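Local coordinates for putative GH105 family protein (Salmonella enterica subsp. enterica serovar Paratyphi A, PDB 3QWT), which is of unknown function but, as a putative GH105 hydrolase with an alpha/alpha-toroid fold, probably cleaves unsaturated uronic acid units from the ends of oligosaccharides, at residues R229-N234 with A298-G303; W236-I241 with N265-A270; F244-D249 with I304-R309; Y259-L264 with K310-R315. One frame throughout, in Å; residues are numbered along the deposited sequence.

Contact 1. Residues R229-N234 with A298-G303; sequences RWARGN and AGFAYG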
loop_
_atom_site.group_PDB
_atom_site.type_symbol
_atom_site.label_atom_id
_atom_site.label_comp_id
_atom_site.label_asym_id
_atom_site.label_seq_id
_atom_site.Cartn_x
_atom_site.Cartn_y
_atom_site.Cartn_z
ATOM N N ARG A 229 -10.814 11.910 46.572
ATOM C CA ARG A 229 -10.746 10.685 45.808
ATOM C C ARG A 229 -12.170 10.171 45.721
ATOM O O ARG A 229 -12.560 9.211 46.388
ATOM C CB ARG A 229 -9.764 9.690 46.430
ATOM C CG ARG A 229 -8.357 10.256 46.475
ATOM C CD ARG A 229 -7.339 9.296 47.083
ATOM N NE ARG A 229 -6.001 9.879 47.060
ATOM C CZ ARG A 229 -5.477 10.577 48.066
ATOM N NH1 ARG A 229 -6.177 10.763 49.167
ATOM N NH2 ARG A 229 -4.256 11.088 47.975
ATOM N N TRP A 230 -12.944 10.848 44.883
ATOM C CA TRP A 230 -14.390 10.669 44.858
ATOM C C TRP A 230 -14.782 9.452 44.034
ATOM O O TRP A 230 -14.253 9.223 42.949
ATOM C CB TRP A 230 -15.052 11.941 44.338
ATOM C CG TRP A 230 -16.527 11.856 44.159
ATOM C CD1 TRP A 230 -17.437 11.505 45.098
ATOM C CD2 TRP A 230 -17.272 12.173 42.971
ATOM N NE1 TRP A 230 -18.701 11.560 44.570
ATOM C CE2 TRP A 230 -18.630 11.975 43.268
ATOM C CE3 TRP A 230 -16.917 12.596 41.684
ATOM C CZ2 TRP A 230 -19.645 12.180 42.330
ATOM C CZ3 TRP A 230 -17.932 12.805 40.741
ATOM C CH2 TRP A 230 -19.273 12.591 41.070
ATOM N N ALA A 231 -15.707 8.665 44.568
ATOM C CA ALA A 231 -16.061 7.383 43.967
ATOM C C ALA A 231 -16.623 7.497 42.546
ATOM O O ALA A 231 -16.013 7.010 41.591
ATOM C CB ALA A 231 -17.036 6.625 44.868
ATOM N N ARG A 232 -17.789 8.113 42.396
ATOM C CA ARG A 232 -18.404 8.175 41.072
ATOM C C ARG A 232 -17.412 8.671 39.998
ATOM O O ARG A 232 -17.315 8.092 38.917
ATOM C CB ARG A 232 -19.717 8.977 41.075
ATOM C CG ARG A 232 -20.318 9.078 39.655
ATOM C CD ARG A 232 -21.843 9.103 39.630
ATOM N NE ARG A 232 -22.385 10.324 40.217
ATOM C CZ ARG A 232 -23.067 10.363 41.354
ATOM N NH1 ARG A 232 -23.517 11.518 41.812
ATOM N NH2 ARG A 232 -23.307 9.247 42.028
ATOM N N GLY A 233 -16.656 9.719 40.316
ATOM C CA GLY A 233 -15.698 10.281 39.384
ATOM C C GLY A 233 -14.689 9.259 38.892
ATOM O O GLY A 233 -14.404 9.173 37.686
ATOM N N ASN A 234 -14.138 8.494 39.835
ATOM C CA ASN A 234 -13.181 7.437 39.518
ATOM C C ASN A 234 -13.803 6.375 38.626
ATOM O O ASN A 234 -13.162 5.821 37.716
ATOM C CB ASN A 234 -12.681 6.785 40.809
ATOM C CG ASN A 234 -11.515 7.525 41.403
ATOM O OD1 ASN A 234 -10.345 7.180 41.158
ATOM N ND2 ASN A 234 -11.814 8.567 42.175
ATOM N N ALA A 298 -21.365 0.592 40.716
ATOM C CA ALA A 298 -21.811 -0.055 39.487
ATOM C C ALA A 298 -20.834 0.180 38.330
ATOM O O ALA A 298 -20.562 -0.725 37.541
ATOM C CB ALA A 298 -23.212 0.408 39.106
ATOM N N GLY A 299 -20.304 1.390 38.231
ATOM C CA GLY A 299 -19.394 1.704 37.140
ATOM C C GLY A 299 -18.141 0.879 37.323
ATOM O O GLY A 299 -17.602 0.310 36.372
ATOM N N PHE A 300 -17.696 0.803 38.575
ATOM C CA PHE A 300 -16.535 0.018 38.938
ATOM C C PHE A 300 -16.733 -1.432 38.531
ATOM O O PHE A 300 -15.880 -2.028 37.885
ATOM C CB PHE A 300 -16.310 0.120 40.436
ATOM C CG PHE A 300 -15.763 1.443 40.873
ATOM C CD1 PHE A 300 -14.963 2.191 40.023
ATOM C CD2 PHE A 300 -16.036 1.936 42.142
ATOM C CE1 PHE A 300 -14.442 3.409 40.433
ATOM C CE2 PHE A 300 -15.517 3.152 42.558
ATOM C CZ PHE A 300 -14.725 3.891 41.702
ATOM N N ALA A 301 -17.880 -1.989 38.893
ATOM C CA ALA A 301 -18.189 -3.361 38.536
ATOM C C ALA A 301 -18.044 -3.528 37.035
ATOM O O ALA A 301 -17.362 -4.436 36.565
ATOM C CB ALA A 301 -19.599 -3.722 38.976
ATOM N N TYR A 302 -18.677 -2.636 36.279
ATOM C CA TYR A 302 -18.620 -2.724 34.830
ATOM C C TYR A 302 -17.186 -2.788 34.315
ATOM O O TYR A 302 -16.803 -3.735 33.625
ATOM C CB TYR A 302 -19.344 -1.552 34.184
ATOM C CG TYR A 302 -19.140 -1.506 32.683
ATOM C CD1 TYR A 302 -19.855 -2.346 31.840
ATOM C CD2 TYR A 302 -18.221 -0.634 32.113
ATOM C CE1 TYR A 302 -19.663 -2.312 30.471
ATOM C CE2 TYR A 302 -18.023 -0.592 30.751
ATOM C CZ TYR A 302 -18.746 -1.432 29.929
ATOM O OH TYR A 302 -18.555 -1.389 28.561
ATOM N N GLY A 303 -16.396 -1.780 34.665
ATOM C CA GLY A 303 -15.043 -1.657 34.147
ATOM C C GLY A 303 -14.166 -2.828 34.521
ATOM O O GLY A 303 -13.440 -3.376 33.684
#
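In the alpha/alpha toroid of this putative GH105 protein, the first turn of helix 231-248 receives the ring of Phe-300 from helix 294-309, and that ring touches Ala-231 and Asn-234. The two backbones stay apart, with 8.2 Å between the CA atoms of Asn-234 and Phe-300, and the aromatic side chain spans the interval. Phe-300 CG lies anti to its own carbonyl carbon (chi1 -74°), which sends the outer ring atoms to the helix start. There Phe-300 CZ lies 3.4 Å from Ala-231 O, while Phe-300 CE1 comes within 3.5 Å of Asn-234 C, both approaches being oblique to the ring. Asn-234 CB meets the ring at its edge, in the ring plane, 3.7 Å from Phe-300 CZ. The Asn-234 amide turns away from Phe-300. Its ND2 donates to the oxygen of the N-cap residue, Trp-230 O, at 2.6 Å and 168°, from above the carbonyl plane, and its OD1 accepts from Trp-213 N. Trp-230 O also accepts the backbone bond from Asn-234 N, a double grip on one carbonyl. The amide being bonded elsewhere, no hydrogen bond links the segments, which meet by van der Waals packing, partly ring against carbonyl.

Contact 2. Residues W236-I241 with N265-A270; sequences WLTIVI and NAQIAA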
loop_
_atom_site.group_PDB
_atom_site.type_symbol
_atom_site.label_atom_id
_atom_site.label_comp_id
_atom_site.label_asym_id
_atom_site.label_seq_id
_atom_site.Cartn_x
_atom_site.Cartn_y
_atom_site.Cartn_z
ATOM N N TRP A 236 -15.977 6.839 36.434
ATOM C CA TRP A 236 -16.041 7.296 35.052
ATOM C C TRP A 236 -14.809 6.812 34.304
ATOM O O TRP A 236 -14.833 6.654 33.089
ATOM C CB TRP A 236 -16.097 8.818 34.951
ATOM C CG TRP A 236 -17.288 9.401 35.502
ATOM C CD1 TRP A 236 -17.352 10.490 36.297
ATOM C CD2 TRP A 236 -18.630 8.945 35.322
ATOM N NE1 TRP A 236 -18.656 10.754 36.634
ATOM C CE2 TRP A 236 -19.463 9.819 36.047
ATOM C CE3 TRP A 236 -19.211 7.883 34.619
ATOM C CZ2 TRP A 236 -20.850 9.657 36.111
ATOM C CZ3 TRP A 236 -20.605 7.728 34.669
ATOM C CH2 TRP A 236 -21.398 8.607 35.414
ATOM N N LEU A 237 -13.723 6.586 35.032
ATOM C CA LEU A 237 -12.501 6.173 34.363
ATOM C C LEU A 237 -12.459 4.686 34.180
ATOM O O LEU A 237 -12.032 4.199 33.136
ATOM C CB LEU A 237 -11.255 6.670 35.090
ATOM C CG LEU A 237 -10.817 7.928 34.356
ATOM C CD1 LEU A 237 -10.734 9.075 35.328
ATOM C CD2 LEU A 237 -9.511 7.698 33.601
ATOM N N THR A 238 -12.896 3.964 35.202
ATOM C CA THR A 238 -12.957 2.524 35.108
ATOM C C THR A 238 -13.883 2.126 33.970
ATOM O O THR A 238 -13.759 1.039 33.413
ATOM C CB THR A 238 -13.495 1.917 36.388
ATOM O OG1 THR A 238 -13.128 2.753 37.489
ATOM C CG2 THR A 238 -12.920 0.546 36.573
ATOM N N ILE A 239 -14.831 3.005 33.654
ATOM C CA ILE A 239 -15.759 2.778 32.549
ATOM C C ILE A 239 -15.137 3.160 31.213
ATOM O O ILE A 239 -15.200 2.392 30.251
ATOM C CB ILE A 239 -17.025 3.612 32.721
ATOM C CG1 ILE A 239 -17.895 3.028 33.845
ATOM C CG2 ILE A 239 -17.772 3.682 31.401
ATOM C CD1 ILE A 239 -19.068 3.905 34.270
ATOM N N VAL A 240 -14.525 4.345 31.171
ATOM C CA VAL A 240 -14.086 4.939 29.916
ATOM C C VAL A 240 -12.830 4.285 29.345
ATOM O O VAL A 240 -12.748 4.000 28.148
ATOM C CB VAL A 240 -13.830 6.445 30.072
ATOM C CG1 VAL A 240 -13.088 6.967 28.881
ATOM C CG2 VAL A 240 -15.124 7.185 30.214
ATOM N N ILE A 241 -11.842 4.049 30.188
ATOM C CA ILE A 241 -10.603 3.484 29.676
ATOM C C ILE A 241 -10.854 2.201 28.862
ATOM O O ILE A 241 -10.305 2.032 27.771
ATOM C CB ILE A 241 -9.575 3.252 30.789
ATOM C CG1 ILE A 241 -9.120 4.607 31.343
ATOM C CG2 ILE A 241 -8.374 2.463 30.257
ATOM C CD1 ILE A 241 -8.164 4.519 32.518
ATOM N N ASN A 265 -4.901 -0.300 35.454
ATOM C CA ASN A 265 -4.404 -1.251 36.445
ATOM C C ASN A 265 -4.127 -0.625 37.803
ATOM O O ASN A 265 -4.594 -1.113 38.826
ATOM C CB ASN A 265 -3.156 -1.962 35.928
ATOM C CG ASN A 265 -3.452 -3.357 35.453
ATOM O OD1 ASN A 265 -3.348 -4.314 36.215
ATOM N ND2 ASN A 265 -3.851 -3.482 34.188
ATOM N N ALA A 266 -3.365 0.459 37.805
ATOM C CA ALA A 266 -3.064 1.157 39.034
ATOM C C ALA A 266 -4.369 1.482 39.764
ATOM O O ALA A 266 -4.441 1.376 40.985
ATOM C CB ALA A 266 -2.277 2.418 38.746
ATOM N N GLN A 267 -5.404 1.863 39.016
ATOM C CA GLN A 267 -6.684 2.164 39.655
ATOM C C GLN A 267 -7.357 0.911 40.203
ATOM O O GLN A 267 -7.785 0.883 41.341
ATOM C CB GLN A 267 -7.663 2.894 38.731
ATOM C CG GLN A 267 -8.889 3.409 39.507
ATOM C CD GLN A 267 -10.032 3.848 38.615
ATOM O OE1 GLN A 267 -10.501 3.088 37.762
ATOM N NE2 GLN A 267 -10.495 5.078 38.811
ATOM N N ILE A 268 -7.467 -0.116 39.376
ATOM C CA ILE A 268 -8.177 -1.319 39.768
ATOM C C ILE A 268 -7.503 -1.949 41.004
ATOM O O ILE A 268 -8.173 -2.353 41.956
ATOM C CB ILE A 268 -8.329 -2.267 38.557
ATOM C CG1 ILE A 268 -9.296 -1.639 37.525
ATOM C CG2 ILE A 268 -8.810 -3.618 38.967
ATOM C CD1 ILE A 268 -9.784 -2.588 36.400
ATOM N N ALA A 269 -6.178 -1.965 41.031
ATOM C CA ALA A 269 -5.469 -2.466 42.211
ATOM C C ALA A 269 -5.831 -1.663 43.456
ATOM O O ALA A 269 -6.054 -2.234 44.532
ATOM C CB ALA A 269 -3.938 -2.467 41.986
ATOM N N ALA A 270 -5.892 -0.340 43.321
ATOM C CA ALA A 270 -6.211 0.503 44.478
ATOM C C ALA A 270 -7.665 0.330 44.927
ATOM O O ALA A 270 -7.992 0.460 46.121
ATOM C CB ALA A 270 -5.907 1.943 44.187
#
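Helix segments 236-241 and 265-270 run roughly antiparallel, their axes 10.6 Å apart at an N-to-C angle of 137°, with the CA atoms of Thr-238 and Ile-268 7.7 Å apart. They belong to helices 231-248 and 255-272, which follow each other in the chain and form an alpha-hairpin of the alpha/alpha toroid. The contact is carried mainly by Gln-267, whose extended side chain, CG anti to the backbone N (chi1 -170°), crosses the gap and meets Thr-238 obliquely. Thr-238 OG1 donates to Gln-267 OE1 at 2.7 Å, approaching from above the carbonyl plane, 38° out of it, and not along a lone pair. The same hydroxyl is also hydrogen-bonded to Asn-234 O one turn back, so its single hydrogen faces two acceptors. Gln-267 NE2 bonds Asn-234 O too, which fixes the rotation of the amide: oxygen toward the threonine, nitrogen toward the carbonyl. Leu-237 CB packs beside the amide, 4.1 Å from Gln-267 NE2. Phe-300 and Ile-304 of helix 294-309 adjoin Thr-238 and Ile-268 respectively. On the other branch of the threonine, the methyl Thr-238 CG2 packs against Ile-268 CG1 at 4.3 Å.

Contact 3. Residues F244-D249 with I304-R309; sequences FLELLD and ILKAVR. With GOL (glycerol), chain G.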
loop_
_atom_site.group_PDB
_atom_site.type_symbol
_atom_site.label_atom_id
_atom_site.label_comp_id
_atom_site.label_asym_id
_atom_site.label_seq_id
_atom_site.Cartn_x
_atom_site.Cartn_y
_atom_site.Cartn_z
ATOM N N PHE A 244 -12.764 3.154 25.686
ATOM C CA PHE A 244 -11.879 3.907 24.819
ATOM C C PHE A 244 -10.872 2.951 24.155
ATOM O O PHE A 244 -10.656 3.000 22.938
ATOM C CB PHE A 244 -11.187 5.001 25.632
ATOM C CG PHE A 244 -10.388 5.964 24.810
ATOM C CD1 PHE A 244 -10.946 6.596 23.727
ATOM C CD2 PHE A 244 -9.072 6.237 25.134
ATOM C CE1 PHE A 244 -10.210 7.474 22.979
ATOM C CE2 PHE A 244 -8.337 7.108 24.395
ATOM C CZ PHE A 244 -8.907 7.734 23.310
ATOM N N LEU A 245 -10.290 2.057 24.947
ATOM C CA LEU A 245 -9.320 1.113 24.416
ATOM C C LEU A 245 -9.927 0.246 23.328
ATOM O O LEU A 245 -9.285 -0.083 22.319
ATOM C CB LEU A 245 -8.796 0.215 25.517
ATOM C CG LEU A 245 -7.768 0.845 26.449
ATOM C CD1 LEU A 245 -7.357 -0.180 27.492
ATOM C CD2 LEU A 245 -6.573 1.337 25.656
ATOM N N GLU A 246 -11.171 -0.140 23.542
ATOM C CA GLU A 246 -11.840 -1.010 22.600
ATOM C C GLU A 246 -12.094 -0.245 21.304
ATOM O O GLU A 246 -11.902 -0.789 20.215
ATOM C CB GLU A 246 -13.144 -1.525 23.210
ATOM C CG GLU A 246 -13.997 -2.354 22.275
ATOM C CD GLU A 246 -15.246 -2.874 22.979
ATOM O OE1 GLU A 246 -15.284 -4.074 23.294
ATOM O OE2 GLU A 246 -16.170 -2.073 23.238
ATOM N N LEU A 247 -12.528 1.011 21.437
ATOM C CA LEU A 247 -12.590 1.927 20.317
ATOM C C LEU A 247 -11.261 2.019 19.567
ATOM O O LEU A 247 -11.237 1.934 18.342
ATOM C CB LEU A 247 -13.026 3.324 20.753
ATOM C CG LEU A 247 -14.495 3.655 20.486
ATOM C CD1 LEU A 247 -14.848 5.015 21.058
ATOM C CD2 LEU A 247 -14.800 3.591 18.993
ATOM N N LEU A 248 -10.161 2.195 20.294
ATOM C CA LEU A 248 -8.884 2.475 19.642
ATOM C C LEU A 248 -8.354 1.261 18.895
ATOM O O LEU A 248 -7.696 1.398 17.864
ATOM C CB LEU A 248 -7.836 2.977 20.640
ATOM C CG LEU A 248 -7.970 4.420 21.127
ATOM C CD1 LEU A 248 -6.945 4.745 22.224
ATOM C CD2 LEU A 248 -7.854 5.383 19.993
ATOM N N ASP A 249 -8.637 0.080 19.426
ATOM C CA ASP A 249 -8.228 -1.168 18.790
ATOM C C ASP A 249 -6.730 -1.179 18.434
ATOM O O ASP A 249 -6.361 -1.637 17.365
ATOM C CB ASP A 249 -9.093 -1.427 17.537
ATOM C CG ASP A 249 -8.961 -2.850 17.015
ATOM O OD1 ASP A 249 -8.491 -3.731 17.777
ATOM O OD2 ASP A 249 -9.321 -3.088 15.844
ATOM N N ILE A 304 -14.226 -3.213 35.791
ATOM C CA ILE A 304 -13.426 -4.325 36.267
ATOM C C ILE A 304 -13.811 -5.600 35.530
ATOM O O ILE A 304 -12.952 -6.365 35.109
ATOM C CB ILE A 304 -13.552 -4.492 37.779
ATOM C CG1 ILE A 304 -13.008 -3.243 38.473
ATOM C CG2 ILE A 304 -12.801 -5.739 38.243
ATOM C CD1 ILE A 304 -13.171 -3.240 39.997
ATOM N N LEU A 305 -15.103 -5.814 35.346
ATOM C CA LEU A 305 -15.560 -6.957 34.572
ATOM C C LEU A 305 -15.003 -6.917 33.160
ATOM O O LEU A 305 -14.475 -7.905 32.668
ATOM C CB LEU A 305 -17.083 -6.975 34.501
ATOM C CG LEU A 305 -17.814 -7.563 35.696
ATOM C CD1 LEU A 305 -19.325 -7.344 35.571
ATOM C CD2 LEU A 305 -17.467 -9.037 35.807
ATOM N N LYS A 306 -15.136 -5.770 32.505
ATOM C CA LYS A 306 -14.739 -5.662 31.110
ATOM C C LYS A 306 -13.222 -5.768 30.983
ATOM O O LYS A 306 -12.714 -6.396 30.064
ATOM C CB LYS A 306 -15.245 -4.360 30.490
ATOM C CG LYS A 306 -15.108 -4.334 28.969
ATOM C CD LYS A 306 -15.746 -3.094 28.380
ATOM C CE LYS A 306 -15.623 -3.085 26.863
ATOM N NZ LYS A 306 -16.675 -2.232 26.280
ATOM N N ALA A 307 -12.506 -5.175 31.929
ATOM C CA ALA A 307 -11.055 -5.226 31.902
ATOM C C ALA A 307 -10.563 -6.660 32.121
ATOM O O ALA A 307 -9.510 -7.048 31.618
ATOM C CB ALA A 307 -10.462 -4.271 32.922
ATOM N N VAL A 308 -11.323 -7.460 32.855
ATOM C CA VAL A 308 -10.934 -8.853 32.999
ATOM C C VAL A 308 -11.238 -9.562 31.681
ATOM O O VAL A 308 -10.389 -10.259 31.109
ATOM C CB VAL A 308 -11.650 -9.564 34.174
ATOM C CG1 VAL A 308 -11.456 -11.073 34.075
ATOM C CG2 VAL A 308 -11.132 -9.056 35.527
ATOM N N ARG A 309 -12.454 -9.372 31.188
ATOM C CA ARG A 309 -12.825 -10.005 29.945
ATOM C C ARG A 309 -11.809 -9.719 28.833
ATOM O O ARG A 309 -11.400 -10.636 28.115
ATOM C CB ARG A 309 -14.210 -9.573 29.507
ATOM C CG ARG A 309 -14.422 -9.818 28.027
ATOM C CD ARG A 309 -15.878 -9.813 27.694
ATOM N NE ARG A 309 -16.468 -8.486 27.757
ATOM C CZ ARG A 309 -16.731 -7.744 26.683
ATOM N NH1 ARG A 309 -16.424 -8.202 25.468
ATOM N NH2 ARG A 309 -17.298 -6.547 26.823
HETATM C C1 GOL G . -19.693 -4.412 24.863
HETATM O O1 GOL G . -19.431 -3.761 26.086
HETATM C C2 GOL G . -18.471 -4.305 23.959
HETATM O O2 GOL G . -17.445 -5.133 24.457
HETATM C C3 GOL G . -18.842 -4.750 22.550
HETATM O O3 GOL G . -19.411 -6.038 22.599
#
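Glu-246 and Lys-306 meet in a salt bridge, with Lys-306 NZ donating to Glu-246 OE2 at 3.1 Å. The nitrogen stands above the carboxylate plane, 51° out of it, and the two side chains cross at about a right angle. Each has other direct partners in this first shell: Lys-310 NZ forms a salt bridge with Glu-246 OE1, while Asp-243 OD1 and Tyr-302 OH both bond Lys-306 NZ. A glycerol, probably from the crystallisation liquor, joins them. Its O2 donates to Glu-246 OE1 at 2.7 Å and accepts from Arg-309 NH2 at 2.8 Å, a nearly straight bond of 166° that meets the guanidinium at its edge, near its plane; Arg-309 NH1 adds a weak bond to the same oxygen. Lys-306 NZ also reaches glycerol O1 at 3.2 Å.

Long side chains are needed because the backbones are distant: the CA atoms of Glu-246 and Lys-306 are 10.1 Å apart. Both chains leave with CG anti to the backbone N and stay extended, Lys-306 with a chi1 of -168°, whereas Arg-309 bends at chi3 and swings its guanidinium round to the glycerol. Glu-375 OE2 holds Arg-309 NE from behind. Helices 231-248 and 294-309 are thereby joined near their C-terminal ends by a chain of direct salt bridges, Lys-310 to Glu-246 to Lys-306 to Asp-243. Arg-309 is linked to it through the glycerol, its NH2 being 4.8 Å from Glu-246 OE1, and the surrounding cations would be expected to keep Glu-246 ionised.

Contact 4. Residues Y259-L264 with K310-R315; sequences YLVQVL and KRYVER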
loop_
_atom_site.group_PDB
_atom_site.type_symbol
_atom_site.label_atom_id
_atom_site.label_comp_id
_atom_site.label_asym_id
_atom_site.label_seq_id
_atom_site.Cartn_x
_atom_site.Cartn_y
_atom_site.Cartn_z
ATOM N N TYR A 259 0.056 2.349 27.969
ATOM C CA TYR A 259 0.016 3.390 28.987
ATOM C C TYR A 259 -1.376 3.461 29.616
ATOM O O TYR A 259 -1.513 3.668 30.824
ATOM C CB TYR A 259 0.458 4.753 28.447
ATOM C CG TYR A 259 0.446 5.834 29.510
ATOM C CD1 TYR A 259 1.408 5.862 30.511
ATOM C CD2 TYR A 259 -0.540 6.806 29.526
ATOM C CE1 TYR A 259 1.402 6.838 31.475
ATOM C CE2 TYR A 259 -0.558 7.792 30.486
ATOM C CZ TYR A 259 0.415 7.801 31.468
ATOM O OH TYR A 259 0.402 8.777 32.435
ATOM N N LEU A 260 -2.408 3.246 28.809
ATOM C CA LEU A 260 -3.777 3.290 29.334
ATOM C C LEU A 260 -4.104 2.068 30.184
ATOM O O LEU A 260 -4.766 2.173 31.211
ATOM C CB LEU A 260 -4.805 3.437 28.210
ATOM C CG LEU A 260 -4.742 4.760 27.442
ATOM C CD1 LEU A 260 -5.819 4.816 26.361
ATOM C CD2 LEU A 260 -4.855 5.937 28.414
ATOM N N VAL A 261 -3.646 0.907 29.738
ATOM C CA VAL A 261 -3.796 -0.302 30.511
ATOM C C VAL A 261 -3.133 -0.115 31.877
ATOM O O VAL A 261 -3.657 -0.566 32.883
ATOM C CB VAL A 261 -3.182 -1.504 29.781
ATOM C CG1 VAL A 261 -3.061 -2.724 30.720
ATOM C CG2 VAL A 261 -3.998 -1.834 28.519
ATOM N N GLN A 262 -1.992 0.569 31.902
ATOM C CA GLN A 262 -1.274 0.828 33.145
ATOM C C GLN A 262 -2.056 1.710 34.104
ATOM O O GLN A 262 -2.134 1.418 35.301
ATOM C CB GLN A 262 0.081 1.477 32.862
ATOM C CG GLN A 262 0.882 1.785 34.129
ATOM C CD GLN A 262 0.595 3.178 34.704
ATOM O OE1 GLN A 262 0.843 3.433 35.879
ATOM N NE2 GLN A 262 0.098 4.083 33.873
ATOM N N VAL A 263 -2.635 2.788 33.585
ATOM C CA VAL A 263 -3.463 3.678 34.398
ATOM C C VAL A 263 -4.670 2.937 34.968
ATOM O O VAL A 263 -5.008 3.073 36.156
ATOM C CB VAL A 263 -3.950 4.871 33.576
ATOM C CG1 VAL A 263 -5.059 5.658 34.343
ATOM C CG2 VAL A 263 -2.755 5.744 33.183
ATOM N N LEU A 264 -5.310 2.141 34.115
ATOM C CA LEU A 264 -6.441 1.337 34.540
ATOM C C LEU A 264 -6.017 0.383 35.663
ATOM O O LEU A 264 -6.684 0.275 36.697
ATOM C CB LEU A 264 -7.020 0.546 33.370
ATOM C CG LEU A 264 -8.236 -0.313 33.751
ATOM C CD1 LEU A 264 -9.391 0.570 34.170
ATOM C CD2 LEU A 264 -8.650 -1.209 32.598
ATOM N N LYS A 310 -11.403 -8.455 28.704
ATOM C CA LYS A 310 -10.494 -8.023 27.636
ATOM C C LYS A 310 -9.036 -8.296 27.972
ATOM O O LYS A 310 -8.171 -8.097 27.138
ATOM C CB LYS A 310 -10.660 -6.531 27.330
ATOM C CG LYS A 310 -12.013 -6.140 26.766
ATOM C CD LYS A 310 -12.334 -6.894 25.490
ATOM C CE LYS A 310 -13.458 -6.214 24.734
ATOM N NZ LYS A 310 -12.984 -4.979 24.049
ATOM N N ARG A 311 -8.780 -8.744 29.199
ATOM C CA ARG A 311 -7.429 -9.076 29.660
ATOM C C ARG A 311 -6.512 -7.859 29.851
ATOM O O ARG A 311 -5.288 -7.984 29.864
ATOM C CB ARG A 311 -6.786 -10.119 28.746
ATOM C CG ARG A 311 -7.535 -11.443 28.731
ATOM C CD ARG A 311 -7.447 -12.124 27.373
ATOM N NE ARG A 311 -6.816 -13.429 27.490
ATOM C CZ ARG A 311 -5.565 -13.685 27.124
ATOM N NH1 ARG A 311 -5.063 -14.909 27.278
ATOM N NH2 ARG A 311 -4.820 -12.716 26.599
ATOM N N TYR A 312 -7.111 -6.685 30.010
ATOM C CA TYR A 312 -6.365 -5.510 30.425
ATOM C C TYR A 312 -5.820 -5.680 31.835
ATOM O O TYR A 312 -4.823 -5.060 32.178
ATOM C CB TYR A 312 -7.233 -4.263 30.367
ATOM C CG TYR A 312 -7.876 -4.015 29.027
ATOM C CD1 TYR A 312 -7.238 -4.356 27.836
ATOM C CD2 TYR A 312 -9.124 -3.435 28.953
ATOM C CE1 TYR A 312 -7.848 -4.105 26.603
ATOM C CE2 TYR A 312 -9.731 -3.197 27.748
ATOM C CZ TYR A 312 -9.099 -3.530 26.581
ATOM O OH TYR A 312 -9.758 -3.266 25.409
ATOM N N VAL A 313 -6.509 -6.482 32.652
ATOM C CA VAL A 313 -6.019 -6.890 33.968
ATOM C C VAL A 313 -6.209 -8.401 34.128
ATOM O O VAL A 313 -7.024 -9.007 33.423
ATOM C CB VAL A 313 -6.732 -6.140 35.127
ATOM C CG1 VAL A 313 -6.830 -4.656 34.822
ATOM C CG2 VAL A 313 -8.123 -6.722 35.385
ATOM N N GLU A 314 -5.473 -9.001 35.064
ATOM C CA GLU A 314 -5.511 -10.451 35.290
ATOM C C GLU A 314 -6.847 -10.982 35.822
ATOM O O GLU A 314 -7.658 -10.224 36.355
ATOM C CB GLU A 314 -4.385 -10.859 36.236
ATOM C CG GLU A 314 -2.997 -10.604 35.684
ATOM C CD GLU A 314 -1.982 -10.365 36.785
ATOM O OE1 GLU A 314 -0.800 -10.726 36.598
ATOM O OE2 GLU A 314 -2.371 -9.808 37.837
ATOM N N ARG A 315 -7.047 -12.294 35.694
ATOM C CA ARG A 315 -8.308 -12.953 36.048
ATOM C C ARG A 315 -8.737 -12.778 37.497
ATOM O O ARG A 315 -9.938 -12.777 37.797
ATOM C CB ARG A 315 -8.229 -14.463 35.787
ATOM C CG ARG A 315 -8.105 -14.878 34.344
ATOM C CD ARG A 315 -9.452 -14.988 33.658
ATOM N NE ARG A 315 -9.260 -14.970 32.211
ATOM C CZ ARG A 315 -10.229 -14.818 31.317
ATOM N NH1 ARG A 315 -11.488 -14.675 31.719
ATOM N NH2 ARG A 315 -9.929 -14.811 30.022
#
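Tyr-312 crosses Val-261 and Leu-264 of helix 255-272 from the loop that follows helix 294-309, and the CA atoms of Val-261 and Tyr-312 come as close as 5.8 Å. Its CB starts the contact, 4.0 Å from Leu-264 CD2. CG stands anti to the carbonyl carbon (chi1 -55°), which carries the ring past Val-261, the two side chains lying at about a right angle. Along the ring, Tyr-312 CD1 reaches Val-261 CG2 at 4.2 Å, an oblique approach. One face is covered by its own loop, with Lys-310 CB 3.4 Å above the plane, toward the rim. At the tip, Tyr-312 OH lies against Leu-245 CB of helix 231-248. The backbone behind the ring joins in: Val-261 CG1 packs on Tyr-312 O at 3.3 Å, and Asn-265 ND2 hydrogen-bonds that oxygen. Val-313 CG1 adds a looser touch on Leu-264 CD2. A Schellman motif with positive phi at Arg-311 ends helix 294-309 just before Tyr-312 and turns the chain out of the helix. Tyr-312 consequently sits wedged between the three helices 231-248, 255-272 and 294-309, the last touching it through Ala-307.

How the contacts relate
Following the chain from the N terminus, contact 1 opens at the start of helix 231-248 and closes a long loop at helix 294-309. Contact 2 is nested inside it, shutting the shorter hairpin between helices 231-248 and 255-272. Contact 3 begins farther along helix 231-248 and ends on the last turns of helix 294-309, crossing both contacts 1 and 2. Contact 4 starts on helix 255-272 and finishes in the loop after helix 294-309, crossing the other three. Together they tie three successive toroid helices: contacts 1 and 3 lie at successive levels of one helix pair, their centres about 15 Å apart, while contacts 2 and 4 bring in the intervening helix.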